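PDB 4YYC: putative trimethylamine methyltransferase from Rhizobium meliloti, which probably transfers methyl groups as a methyltransferase of the trimethylamine methyltransferase (MttB) family. Local coordinates for residues A90-R95 with H100-L105. Sequence-based numbering, arbitrary orientation.
Sequences AGADVR and HFPKGL
Asp93 and His100 face each other as an antiparallel hydrogen-bonded pair, with Asp93 N to His100 O at 2.9 Å and His100 N to Asp93 O at 2.8 Å. The pair belongs to a beta hairpin made by strands 93-95 and 98-100, at the edge of a small mixed sheet. The contact lies about 30 Å, centre to centre, from the middle of the chain.

The guanidinium of Arg95 lies flat over one face of the His100 ring, with the planes 16° apart and the centres 3.6 Å apart. Arg95 NH1 lies over that face, 3.3 Å from His100 CE1. The Arg95 chain is extended from CG to NE and crosses the histidine at about a right angle. With CG anti to the backbone N (chi1 178°), the carboxylate of Asp93 reaches the edge of the guanidinium. Arg95 NE and NH2 both donate to Asp93 OD2, from the same face of the carboxylate, and NH2 forms a salt bridge with it at 2.9 Å. His100 ND1 is hydrogen-bonded to the backbone O of Glu71, which helps fix the turn of the ring.

Beyond the paired residues, aliphatic side chains pack on one another and on backbone carbonyls. Gly91 ends helix 81-90 with a Schellman motif, and a type II turn from Pro102 to Leu105 leads into helix 105-109. Leu105 CD2 packs against Ala92 CB at 4.3 Å, while Trp87 also touches Ala92. Pro102 CG rests 3.6 Å from Gly91 O, and Leu105 CD1 lies close to Ala90 O.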
loop_
_atom_site.group_PDB
_atom_site.type_symbol
_atom_site.label_atom_id
_atom_site.label_comp_id
_atom_site.label_asym_id
_atom_site.label_seq_id
_atom_site.Cartn_x
_atom_site.Cartn_y
_atom_site.Cartn_z
ATOM N N ALA A 90 9.178 -3.449 43.232
ATOM C CA ALA A 90 8.932 -4.531 42.299
ATOM C C ALA A 90 10.173 -5.391 42.054
ATOM O O ALA A 90 10.063 -6.429 41.400
ATOM C CB ALA A 90 8.391 -4.016 40.982
ATOM N N GLY A 91 11.340 -4.936 42.504
ATOM C CA GLY A 91 12.585 -5.700 42.421
ATOM C C GLY A 91 13.592 -5.250 41.372
ATOM O O GLY A 91 14.578 -5.935 41.135
ATOM N N ALA A 92 13.393 -4.079 40.786
ATOM C CA ALA A 92 14.366 -3.499 39.861
ATOM C C ALA A 92 15.484 -2.813 40.596
ATOM O O ALA A 92 15.353 -2.534 41.796
ATOM C CB ALA A 92 13.677 -2.532 38.916
ATOM N N ASP A 93 16.595 -2.578 39.910
ATOM C CA ASP A 93 17.780 -1.937 40.511
ATOM C C ASP A 93 17.794 -0.486 40.059
ATOM O O ASP A 93 17.995 -0.219 38.865
ATOM C CB ASP A 93 19.044 -2.680 40.069
ATOM C CG ASP A 93 20.345 -2.059 40.598
ATOM O OD1 ASP A 93 20.331 -1.190 41.500
ATOM O OD2 ASP A 93 21.419 -2.478 40.102
ATOM N N VAL A 94 17.539 0.440 40.975
ATOM C CA VAL A 94 17.463 1.854 40.644
ATOM C C VAL A 94 18.781 2.521 40.954
ATOM O O VAL A 94 19.253 2.454 42.094
ATOM C CB VAL A 94 16.356 2.576 41.419
ATOM C CG1 VAL A 94 16.369 4.068 41.105
ATOM C CG2 VAL A 94 15.002 1.985 41.077
ATOM N N ARG A 95 19.360 3.174 39.960
ATOM C CA ARG A 95 20.649 3.864 40.072
ATOM C C ARG A 95 20.426 5.304 39.624
ATOM O O ARG A 95 20.333 5.582 38.426
ATOM C CB ARG A 95 21.694 3.175 39.199
ATOM C CG ARG A 95 21.892 1.706 39.521
ATOM C CD ARG A 95 23.011 1.094 38.688
ATOM N NE ARG A 95 22.828 -0.358 38.597
ATOM C CZ ARG A 95 23.230 -1.141 37.589
ATOM N NH1 ARG A 95 23.907 -0.663 36.529
ATOM N NH2 ARG A 95 22.928 -2.439 37.629
ATOM N N HIS A 100 17.245 -0.360 36.146
ATOM C CA HIS A 100 17.782 -1.565 35.523
ATOM C C HIS A 100 16.882 -2.741 35.888
ATOM O O HIS A 100 16.584 -2.977 37.067
ATOM C CB HIS A 100 19.224 -1.813 35.984
ATOM C CG HIS A 100 20.178 -0.736 35.558
ATOM N ND1 HIS A 100 20.993 -0.862 34.451
ATOM C CD2 HIS A 100 20.425 0.497 36.069
ATOM C CE1 HIS A 100 21.706 0.242 34.306
ATOM N NE2 HIS A 100 21.395 1.075 35.286
ATOM N N PHE A 101 16.478 -3.521 34.895
ATOM C CA PHE A 101 15.439 -4.531 35.077
ATOM C C PHE A 101 16.025 -5.942 35.005
ATOM O O PHE A 101 16.630 -6.311 33.992
ATOM C CB PHE A 101 14.368 -4.387 33.987
ATOM C CG PHE A 101 13.699 -3.025 33.955
ATOM C CD1 PHE A 101 14.279 -1.967 33.270
ATOM C CD2 PHE A 101 12.475 -2.822 34.576
ATOM C CE1 PHE A 101 13.662 -0.731 33.209
ATOM C CE2 PHE A 101 11.867 -1.577 34.529
ATOM C CZ PHE A 101 12.475 -0.526 33.864
ATOM N N PRO A 102 15.765 -6.772 36.026
ATOM C CA PRO A 102 16.070 -8.183 35.896
ATOM C C PRO A 102 15.358 -8.777 34.711
ATOM O O PRO A 102 14.281 -8.332 34.352
ATOM C CB PRO A 102 15.506 -8.794 37.163
ATOM C CG PRO A 102 15.365 -7.709 38.126
ATOM C CD PRO A 102 15.249 -6.437 37.368
ATOM N N LYS A 103 15.952 -9.791 34.132
ATOM C CA LYS A 103 15.398 -10.351 32.916
ATOM C C LYS A 103 14.047 -11.000 33.188
ATOM O O LYS A 103 13.902 -11.767 34.140
ATOM C CB LYS A 103 16.399 -11.303 32.243
ATOM C CG LYS A 103 17.646 -10.543 31.786
ATOM C CD LYS A 103 18.179 -10.912 30.421
ATOM C CE LYS A 103 19.537 -11.552 30.421
ATOM N NZ LYS A 103 20.632 -10.594 30.791
ATOM N N GLY A 104 13.063 -10.613 32.375
ATOM C CA GLY A 104 11.725 -11.141 32.450
ATOM C C GLY A 104 10.771 -10.352 33.327
ATOM O O GLY A 104 9.583 -10.609 33.293
ATOM N N LEU A 105 11.273 -9.430 34.153
ATOM C CA LEU A 105 10.420 -8.775 35.139
ATOM C C LEU A 105 9.261 -8.054 34.490
ATOM O O LEU A 105 8.106 -8.207 34.893
ATOM C CB LEU A 105 11.224 -7.788 36.022
ATOM C CG LEU A 105 10.434 -6.993 37.072
ATOM C CD1 LEU A 105 9.668 -7.918 37.988
ATOM C CD2 LEU A 105 11.318 -6.021 37.850
#